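Local coordinates for protein Thiosulfate:glutathione sulfurtransferase (PDB 6BEV) that transfers the sulfane sulfur of thiosulfate to glutathione, making S-sulfanylglutathione, a central intermediate of hydrogen sulfide metabolism, at residues P25-P30 / G119-A124; L43-S48 / V96-M101; S70-E75 / E86-E91. All blocks are in the same frame, centred on the assembly; numbering follows the deposited sequence. Where two conformers were deposited one is given.

The three contacts tie together one rhodanese-like domain built on a parallel sheet. Interaction 2 joins strands 42-45 and 95-98 in its middle and carries Cys-99, the cysteine persulfide intermediate of the reaction. Interaction 1 fastens the N-terminal segment to strand 120-122, the next strand over; the two contacts touch directly, with Arg-121 O 2.9 Å from Phe-97 N, and their centres are about 11 Å apart. The side chain of Asn-122 lies about 6 Å from that of Cys-99. Interaction 3 is peripheral: its centre is about 16 Å from that of interaction 2 and about 19 Å from that of interaction 1. It links the end of helix 65-73 to the loop leading into strand 95-98.

Interaction 1. Residues P25-P30 / G119-A124; sequences PTVSLP and GARNYA
With chi1 at -50° and a bend at chi3, the Arg-121 side chain reaches Val-27; the two side chains cross at about a right angle, and Val-27 CB lies over the centre of one guanidinium face, 3.7 Å from Arg-121 CZ, while Val-27 CG2 lies against Arg-121 NH1. Arg-121 NH2 also donates to Thr-26 O at 3.2 Å; this bond is bent (144° at the hydrogen), and the oxygen is tilted from the guanidinium plane. Further anchors are Ala-24 O for NE, and Glu-31 and His-94 for NH1, so several bonds fix the rotation of the group. Tyr-123 CG is anti to the backbone N (chi1 170°), which carries the ring along to Leu-29. Val-27 O meets the ring edge at CD1, and Leu-29 CD1 comes within 3.6 Å of Tyr-123 OH, a hydroxyl hydrogen-bonded to Glu-129. On the backbone, a single bridge pairs Thr-26 with Asn-122: Asn-122 N donates to Pro-25 O at 2.8 Å, and Val-27 N to Asn-122 O at 2.9 Å. Thr-26 CG2 packs on Ala-124 CB beside the bridge. The N-terminal segment thus adds a short bridge to the edge strand of the rhodanese sheet just before helix 29-38, whose N-cap is Ser-28. Strand 95-98 flanks strand 120-122 on its other side, helix 103-114 packs against Pro-25, Ala-120 and Asn-122, and helix 126-133 touches Leu-29 and Tyr-123.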
loop_
_atom_site.group_PDB
_atom_site.type_symbol
_atom_site.label_atom_id
_atom_site.label_comp_id
_atom_site.label_asym_id
_atom_site.label_seq_id
_atom_site.Cartn_x
_atom_site.Cartn_y
_atom_site.Cartn_z
ATOM N N PRO A 25 0.439 -13.205 1.930
ATOM C CA PRO A 25 0.066 -12.004 2.693
ATOM C C PRO A 25 1.205 -11.071 2.985
ATOM O O PRO A 25 0.930 -9.895 3.238
ATOM C CB PRO A 25 -0.526 -12.564 3.994
ATOM C CG PRO A 25 -0.908 -13.940 3.674
ATOM C CD PRO A 25 0.102 -14.430 2.680
ATOM N N THR A 26 2.455 -11.549 3.015
ATOM C CA THR A 26 3.626 -10.696 3.148
ATOM C C THR A 26 4.410 -10.695 1.840
ATOM O O THR A 26 4.537 -11.729 1.177
ATOM C CB THR A 26 4.533 -11.186 4.288
ATOM O OG1 THR A 26 3.805 -11.140 5.524
ATOM C CG2 THR A 26 5.797 -10.342 4.427
ATOM N N VAL A 27 4.946 -9.538 1.477
ATOM C CA VAL A 27 5.914 -9.425 0.385
ATOM C C VAL A 27 7.262 -9.002 0.963
ATOM O O VAL A 27 7.335 -8.116 1.822
ATOM C CB VAL A 27 5.412 -8.469 -0.718
ATOM C CG1 VAL A 27 5.263 -7.045 -0.214
ATOM C CG2 VAL A 27 6.317 -8.517 -1.935
ATOM N N SER A 28 8.323 -9.669 0.518
ATOM C CA SER A 28 9.683 -9.322 0.903
ATOM C C SER A 28 10.221 -8.195 0.026
ATOM O O SER A 28 9.736 -7.942 -1.079
ATOM C CB SER A 28 10.599 -10.534 0.730
ATOM O OG SER A 28 10.787 -10.799 -0.648
ATOM N N LEU A 29 11.271 -7.539 0.519
ATOM C CA LEU A 29 11.883 -6.452 -0.234
ATOM C C LEU A 29 12.423 -6.910 -1.577
ATOM O O LEU A 29 12.207 -6.200 -2.571
ATOM C CB LEU A 29 12.950 -5.748 0.607
ATOM C CG LEU A 29 13.641 -4.561 -0.067
ATOM C CD1 LEU A 29 12.648 -3.490 -0.457
ATOM C CD2 LEU A 29 14.684 -3.984 0.873
ATOM N N PRO A 30 13.132 -8.034 -1.696
ATOM C CA PRO A 30 13.599 -8.409 -3.039
ATOM C C PRO A 30 12.463 -8.609 -4.024
ATOM O O PRO A 30 12.562 -8.172 -5.177
ATOM C CB PRO A 30 14.418 -9.682 -2.783
ATOM C CG PRO A 30 14.859 -9.577 -1.364
ATOM C CD PRO A 30 13.721 -8.897 -0.654
ATOM N N GLY A 119 -5.452 -9.459 -3.773
ATOM C CA GLY A 119 -4.094 -9.079 -4.094
ATOM C C GLY A 119 -3.402 -8.228 -3.059
ATOM O O GLY A 119 -2.253 -7.831 -3.271
ATOM N N ALA A 120 -4.058 -7.938 -1.939
ATOM C CA ALA A 120 -3.446 -7.116 -0.905
ATOM C C ALA A 120 -2.338 -7.882 -0.198
ATOM O O ALA A 120 -2.520 -9.031 0.210
ATOM C CB ALA A 120 -4.510 -6.685 0.101
ATOM N N ARG A 121 -1.192 -7.227 -0.042
ATOM C CA ARG A 121 -0.033 -7.797 0.624
ATOM C C ARG A 121 0.630 -6.730 1.488
ATOM O O ARG A 121 0.627 -5.557 1.135
ATOM C CB ARG A 121 1.004 -8.306 -0.410
ATOM C CG ARG A 121 0.388 -9.204 -1.492
ATOM C CD ARG A 121 1.380 -9.634 -2.550
ATOM N NE ARG A 121 2.360 -10.545 -1.984
ATOM C CZ ARG A 121 3.473 -10.926 -2.599
ATOM N NH1 ARG A 121 3.751 -10.460 -3.804
ATOM N NH2 ARG A 121 4.318 -11.744 -1.991
ATOM N N ASN A 122 1.254 -7.156 2.595
ATOM C CA ASN A 122 1.940 -6.256 3.521
ATOM C C ASN A 122 3.435 -6.333 3.260
ATOM O O ASN A 122 4.011 -7.425 3.305
ATOM C CB ASN A 122 1.666 -6.685 4.966
ATOM C CG ASN A 122 2.298 -5.758 5.995
ATOM O OD1 ASN A 122 2.435 -4.544 5.787
ATOM N ND2 ASN A 122 2.680 -6.338 7.131
ATOM N N TYR A 123 4.064 -5.180 3.030
ATOM C CA TYR A 123 5.523 -5.121 3.028
ATOM C C TYR A 123 5.967 -5.004 4.495
ATOM O O TYR A 123 6.135 -3.917 5.047
ATOM C CB TYR A 123 6.029 -3.991 2.138
ATOM C CG TYR A 123 7.514 -3.753 2.296
ATOM C CD1 TYR A 123 8.386 -4.815 2.465
ATOM C CD2 TYR A 123 8.040 -2.471 2.325
ATOM C CE1 TYR A 123 9.743 -4.602 2.667
ATOM C CE2 TYR A 123 9.389 -2.252 2.512
ATOM C CZ TYR A 123 10.239 -3.319 2.693
ATOM O OH TYR A 123 11.574 -3.084 2.914
ATOM N N ALA A 124 6.140 -6.171 5.128
ATOM C CA ALA A 124 6.366 -6.226 6.574
ATOM C C ALA A 124 7.663 -5.545 6.994
ATOM O O ALA A 124 7.728 -4.957 8.080
ATOM C CB ALA A 124 6.337 -7.676 7.050
#

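Interaction 2. Residues L43-S48 / V96-M101; sequences LFDVRS and VFFCQM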
loop_
_atom_site.group_PDB
_atom_site.type_symbol
_atom_site.label_atom_id
_atom_site.label_comp_id
_atom_site.label_asym_id
_atom_site.label_seq_id
_atom_site.Cartn_x
_atom_site.Cartn_y
_atom_site.Cartn_z
ATOM N N LEU A 43 1.857 0.593 -4.689
ATOM C CA LEU A 43 2.244 0.837 -3.311
ATOM C C LEU A 43 1.252 1.774 -2.646
ATOM O O LEU A 43 0.885 2.809 -3.216
ATOM C CB LEU A 43 3.618 1.512 -3.262
ATOM C CG LEU A 43 4.831 0.631 -3.536
ATOM C CD1 LEU A 43 6.049 1.489 -3.873
ATOM C CD2 LEU A 43 5.099 -0.234 -2.337
ATOM N N PHE A 44 0.917 1.469 -1.397
ATOM C CA PHE A 44 0.039 2.292 -0.563
ATOM C C PHE A 44 0.718 2.507 0.784
ATOM O O PHE A 44 0.903 1.552 1.546
ATOM C CB PHE A 44 -1.316 1.618 -0.365
ATOM C CG PHE A 44 -2.028 1.325 -1.650
ATOM C CD1 PHE A 44 -2.882 2.252 -2.209
ATOM C CD2 PHE A 44 -1.834 0.133 -2.316
ATOM C CE1 PHE A 44 -3.522 1.991 -3.414
ATOM C CE2 PHE A 44 -2.455 -0.126 -3.520
ATOM C CZ PHE A 44 -3.314 0.795 -4.057
ATOM N N ASP A 45 1.073 3.761 1.066
ATOM C CA ASP A 45 1.637 4.174 2.351
ATOM C C ASP A 45 0.451 4.460 3.264
ATOM O O ASP A 45 -0.330 5.380 3.000
ATOM C CB ASP A 45 2.475 5.436 2.136
ATOM C CG ASP A 45 3.252 5.871 3.377
ATOM O OD1 ASP A 45 2.836 5.572 4.513
ATOM O OD2 ASP A 45 4.283 6.543 3.190
ATOM N N VAL A 46 0.275 3.641 4.300
ATOM C CA VAL A 46 -0.889 3.759 5.172
ATOM C C VAL A 46 -0.583 4.529 6.450
ATOM O O VAL A 46 -1.381 4.506 7.394
ATOM C CB VAL A 46 -1.552 2.401 5.443
ATOM C CG1 VAL A 46 -1.945 1.749 4.131
ATOM C CG2 VAL A 46 -0.666 1.493 6.280
ATOM N N ARG A 47 0.551 5.225 6.496
ATOM C CA ARG A 47 0.830 6.134 7.593
ATOM C C ARG A 47 -0.022 7.400 7.458
ATOM O O ARG A 47 -0.762 7.589 6.495
ATOM C CB ARG A 47 2.310 6.477 7.594
ATOM C CG ARG A 47 3.202 5.255 7.801
ATOM C CD ARG A 47 4.662 5.617 7.776
ATOM N NE ARG A 47 5.015 6.154 6.472
ATOM C CZ ARG A 47 6.021 6.976 6.235
ATOM N NH1 ARG A 47 6.852 7.341 7.213
ATOM N NH2 ARG A 47 6.201 7.407 5.002
ATOM N N SER A 48 0.059 8.265 8.464
ATOM C CA SER A 48 -0.667 9.523 8.415
ATOM C C SER A 48 -0.136 10.403 7.284
ATOM O O SER A 48 0.996 10.238 6.813
ATOM C CB SER A 48 -0.534 10.268 9.746
ATOM O OG SER A 48 0.787 10.742 9.942
ATOM N N VAL A 96 0.323 -3.455 -2.513
ATOM C CA VAL A 96 1.272 -3.568 -1.412
ATOM C C VAL A 96 1.082 -2.401 -0.450
ATOM O O VAL A 96 1.274 -1.237 -0.817
ATOM C CB VAL A 96 2.714 -3.631 -1.933
ATOM C CG1 VAL A 96 3.684 -3.663 -0.771
ATOM C CG2 VAL A 96 2.895 -4.847 -2.828
ATOM N N PHE A 97 0.741 -2.727 0.794
ATOM C CA PHE A 97 0.532 -1.753 1.856
ATOM C C PHE A 97 1.738 -1.746 2.784
ATOM O O PHE A 97 2.368 -2.789 3.012
ATOM C CB PHE A 97 -0.746 -2.114 2.636
ATOM C CG PHE A 97 -1.973 -2.091 1.773
ATOM C CD1 PHE A 97 -2.363 -3.204 1.037
ATOM C CD2 PHE A 97 -2.723 -0.925 1.652
ATOM C CE1 PHE A 97 -3.469 -3.141 0.210
ATOM C CE2 PHE A 97 -3.822 -0.870 0.823
ATOM C CZ PHE A 97 -4.190 -1.975 0.111
ATOM N N PHE A 98 2.045 -0.572 3.348
ATOM C CA PHE A 98 3.148 -0.504 4.299
ATOM C C PHE A 98 2.991 0.693 5.229
ATOM O O PHE A 98 2.422 1.723 4.864
ATOM C CB PHE A 98 4.511 -0.418 3.580
ATOM C CG PHE A 98 4.732 0.874 2.840
ATOM C CD1 PHE A 98 5.395 1.957 3.420
ATOM C CD2 PHE A 98 4.264 1.020 1.549
ATOM C CE1 PHE A 98 5.550 3.149 2.713
ATOM C CE2 PHE A 98 4.429 2.215 0.845
ATOM C CZ PHE A 98 5.073 3.273 1.424
ATOM N N CYS A 99 3.601 0.577 6.411
ATOM C CA CYS A 99 3.828 1.727 7.286
ATOM C C CYS A 99 5.334 1.831 7.547
ATOM O O CYS A 99 6.118 1.417 6.692
ATOM C CB CYS A 99 2.989 1.642 8.562
ATOM S SG CYS A 99 3.413 0.243 9.618
ATOM N N GLN A 100 5.781 2.391 8.680
ATOM C CA GLN A 100 7.227 2.486 8.926
ATOM C C GLN A 100 7.796 1.274 9.659
ATOM O O GLN A 100 9.009 1.073 9.616
ATOM C CB GLN A 100 7.633 3.797 9.633
ATOM C CG GLN A 100 7.579 3.826 11.171
ATOM C CD GLN A 100 6.162 3.885 11.732
ATOM O OE1 GLN A 100 5.207 3.326 11.172
ATOM N NE2 GLN A 100 6.014 4.578 12.850
ATOM N N MET A 101 6.951 0.458 10.302
ATOM C CA MET A 101 7.452 -0.664 11.094
ATOM C C MET A 101 6.598 -1.927 11.026
ATOM O O MET A 101 6.966 -2.927 11.659
ATOM C CB MET A 101 7.719 -0.236 12.557
ATOM C CG MET A 101 6.551 0.409 13.281
ATOM S SD MET A 101 5.241 -0.734 13.744
ATOM C CE MET A 101 6.094 -1.797 14.900
#
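Phe-98 swings its ring over Asp-45 where strands 42-45 and 95-98 pair in parallel at the centre of the rhodanese sheet. Its CG lies between the backbone N and the carbonyl carbon (chi1 68°), turning the ring toward the neighbouring strand. From CB the side chain passes to CG, near Phe-44 O; CD2 is closer to that oxygen, at 3.4 Å. CE2 lies close to Asp-45 N and also meets Leu-43 CD2, and at the tip CZ rests 3.5 Å from Asp-45 CB. Returning along the far side, CE1 lies against the Asp-45 carboxylate carbon. Asp-45 CA stands over the ring face in a CH-pi contact, offset toward the rim. On the other face of the sheet from Phe-98 and Asp-45, Phe-44 and Phe-97 point the same way, their rings near parallel (19°) but slid apart; Val-46 CG1 meets the Phe-97 edge. Backbone bonds knit the pair, among them Val-46 N to Phe-98 O at 2.9 Å. Past the strand ends, Arg-47 aliphatic carbons line the backbone of the catalytic Cys-99, with CG 3.6 Å from Cys-99 CA. Asp-45 holds that arginine: OD2 also bonds Thr-56, while OD1 takes Arg-47 N in an Asx turn. Arg-47 NH2 also bonds Gly-55 O. Side-on, Arg-47 NE meets Asp-45 OD1 and NH2 meets OD2 at 2.8 Å, each on the oxygen's syn lone pair.

Interaction 3. Residues S70-E75 / E86-E91; sequences SALQME and EKPKLE
Lys-87 NZ is held by two backbone carbonyls at the end of helix 65-73, Met-74 O at 2.7 Å and Leu-72 O at 2.8 Å. The two oxygens receive it differently. The ammonium approaches Met-74 O at a C=O...N angle of 154°, a little tilted from the carbonyl plane, whereas it stands well above the carbonyl plane of Leu-72, 60° out of it. Both are main-chain oxygens where the helix runs out: Met-74 is the first residue to leave helical backbone angles, and the positive charge sits at the C-terminal end of the helix, where it would interact favourably with the helix dipole. Glu-75 OE2 is 6.1 Å from Lys-87 NZ, too far for a salt bridge, though its opposite charge may add a weak attraction. The lysine reaches this point fully stretched, CG anti to the backbone N (chi1 -172°) and extended at every later torsion. Its methylenes run beside the helix end: CE lies 3.2 Å from Leu-72 O and 3.6 Å from Ala-71 O, and CD approaches Met-74 O. Farther out, the contact turns apolar. Leu-72 CD2 meets Pro-88 CG at 4.1 Å, the leucine crossing the proline ring at about a right angle. The contact lies away from the active site and closes a short chain excursion, since helix 76-83 fills most of the sequence between its segments. Phe-79 of that helix touches Ala-71, Lys-87 and Pro-88, while Tyr-117, after helix 103-114, touches Lys-87; beyond Glu-91 the chain goes on into strand 95-98.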
loop_
_atom_site.group_PDB
_atom_site.type_symbol
_atom_site.label_atom_id
_atom_site.label_comp_id
_atom_site.label_asym_id
_atom_site.label_seq_id
_atom_site.Cartn_x
_atom_site.Cartn_y
_atom_site.Cartn_z
ATOM N N SER A 70 -12.935 3.622 4.040
ATOM C CA SER A 70 -13.745 4.505 3.219
ATOM C C SER A 70 -13.205 4.594 1.800
ATOM O O SER A 70 -13.985 4.650 0.843
ATOM C CB SER A 70 -13.874 5.878 3.875
ATOM O OG SER A 70 -12.640 6.552 3.902
ATOM N N ALA A 71 -11.876 4.591 1.633
ATOM C CA ALA A 71 -11.301 4.622 0.288
ATOM C C ALA A 71 -11.694 3.395 -0.527
ATOM O O ALA A 71 -11.959 3.497 -1.731
ATOM C CB ALA A 71 -9.773 4.725 0.370
ATOM N N LEU A 72 -11.669 2.217 0.088
ATOM C CA LEU A 72 -12.024 1.004 -0.633
ATOM C C LEU A 72 -13.525 0.873 -0.835
ATOM O O LEU A 72 -13.949 0.136 -1.727
ATOM C CB LEU A 72 -11.452 -0.226 0.077
ATOM C CG LEU A 72 -9.929 -0.263 0.150
ATOM C CD1 LEU A 72 -9.474 -1.483 0.945
ATOM C CD2 LEU A 72 -9.285 -0.268 -1.239
ATOM N N GLN A 73 -14.334 1.573 -0.044
ATOM C CA GLN A 73 -15.785 1.519 -0.193
ATOM C C GLN A 73 -16.323 2.580 -1.134
ATOM O O GLN A 73 -17.430 2.408 -1.664
ATOM C CB GLN A 73 -16.466 1.699 1.170
ATOM C CG GLN A 73 -16.194 0.597 2.172
ATOM C CD GLN A 73 -17.114 -0.607 2.036
ATOM O OE1 GLN A 73 -17.806 -0.800 1.020
ATOM N NE2 GLN A 73 -17.136 -1.428 3.067
ATOM N N MET A 74 -15.616 3.685 -1.333
ATOM C CA MET A 74 -16.203 4.795 -2.064
ATOM C C MET A 74 -16.204 4.519 -3.563
ATOM O O MET A 74 -15.472 3.671 -4.076
ATOM C CB MET A 74 -15.494 6.114 -1.738
ATOM C CG MET A 74 -14.051 6.207 -2.212
ATOM S SD MET A 74 -13.266 7.814 -1.933
ATOM C CE MET A 74 -13.095 7.896 -0.117
ATOM N N GLU A 75 -17.067 5.239 -4.271
ATOM C CA GLU A 75 -17.158 5.030 -5.700
ATOM C C GLU A 75 -15.850 5.420 -6.398
ATOM O O GLU A 75 -15.113 6.303 -5.932
ATOM C CB GLU A 75 -18.327 5.823 -6.267
ATOM C CG GLU A 75 -19.686 5.342 -5.737
ATOM C CD GLU A 75 -19.935 3.876 -6.038
ATOM O OE1 GLU A 75 -19.863 3.505 -7.222
ATOM O OE2 GLU A 75 -20.175 3.093 -5.094
ATOM N N GLU A 86 -6.313 6.140 -9.639
ATOM C CA GLU A 86 -7.429 5.250 -9.931
ATOM C C GLU A 86 -7.643 4.255 -8.790
ATOM O O GLU A 86 -6.691 3.696 -8.241
ATOM C CB GLU A 86 -7.164 4.501 -11.239
ATOM C CG GLU A 86 -8.335 3.669 -11.745
ATOM C CD GLU A 86 -8.104 3.117 -13.148
ATOM O OE1 GLU A 86 -7.921 3.916 -14.094
ATOM O OE2 GLU A 86 -8.105 1.880 -13.310
ATOM N N LYS A 87 -8.900 4.026 -8.443
ATOM C CA LYS A 87 -9.227 3.078 -7.388
ATOM C C LYS A 87 -8.768 1.681 -7.798
ATOM O O LYS A 87 -9.006 1.264 -8.933
ATOM C CB LYS A 87 -10.739 3.065 -7.145
ATOM C CG LYS A 87 -11.158 2.247 -5.931
ATOM C CD LYS A 87 -12.662 2.168 -5.747
ATOM C CE LYS A 87 -12.983 1.399 -4.490
ATOM N NZ LYS A 87 -14.436 1.163 -4.331
ATOM N N PRO A 88 -8.126 0.925 -6.916
ATOM C CA PRO A 88 -7.794 -0.457 -7.252
ATOM C C PRO A 88 -9.047 -1.293 -7.443
ATOM O O PRO A 88 -10.117 -0.992 -6.920
ATOM C CB PRO A 88 -7.009 -0.938 -6.029
ATOM C CG PRO A 88 -7.443 -0.061 -4.920
ATOM C CD PRO A 88 -7.731 1.270 -5.543
ATOM N N LYS A 89 -8.890 -2.391 -8.171
ATOM C CA LYS A 89 -9.960 -3.343 -8.439
ATOM C C LYS A 89 -9.709 -4.617 -7.644
ATOM O O LYS A 89 -8.569 -4.936 -7.304
ATOM C CB LYS A 89 -10.023 -3.661 -9.934
ATOM C CG LYS A 89 -10.258 -2.424 -10.799
ATOM C CD LYS A 89 -10.181 -2.717 -12.293
ATOM C CE LYS A 89 -8.803 -3.211 -12.729
ATOM N NZ LYS A 89 -7.642 -2.341 -12.315
ATOM N N LEU A 90 -10.796 -5.334 -7.325
ATOM C CA LEU A 90 -10.676 -6.502 -6.459
ATOM C C LEU A 90 -9.771 -7.555 -7.067
ATOM O O LEU A 90 -9.148 -8.335 -6.339
ATOM C CB LEU A 90 -12.043 -7.125 -6.187
ATOM C CG LEU A 90 -12.758 -6.640 -4.929
ATOM C CD1 LEU A 90 -13.172 -5.197 -5.078
ATOM C CD2 LEU A 90 -13.964 -7.529 -4.630
ATOM N N GLU A 91 -9.704 -7.612 -8.392
ATOM C CA GLU A 91 -8.872 -8.587 -9.076
ATOM C C GLU A 91 -7.421 -8.138 -9.225
ATOM O O GLU A 91 -6.642 -8.847 -9.886
ATOM C CB GLU A 91 -9.462 -8.897 -10.454
ATOM C CG GLU A 91 -9.460 -7.720 -11.420
ATOM C CD GLU A 91 -10.767 -6.920 -11.412
ATOM O OE1 GLU A 91 -11.549 -6.997 -10.424
ATOM O OE2 GLU A 91 -11.010 -6.203 -12.409
#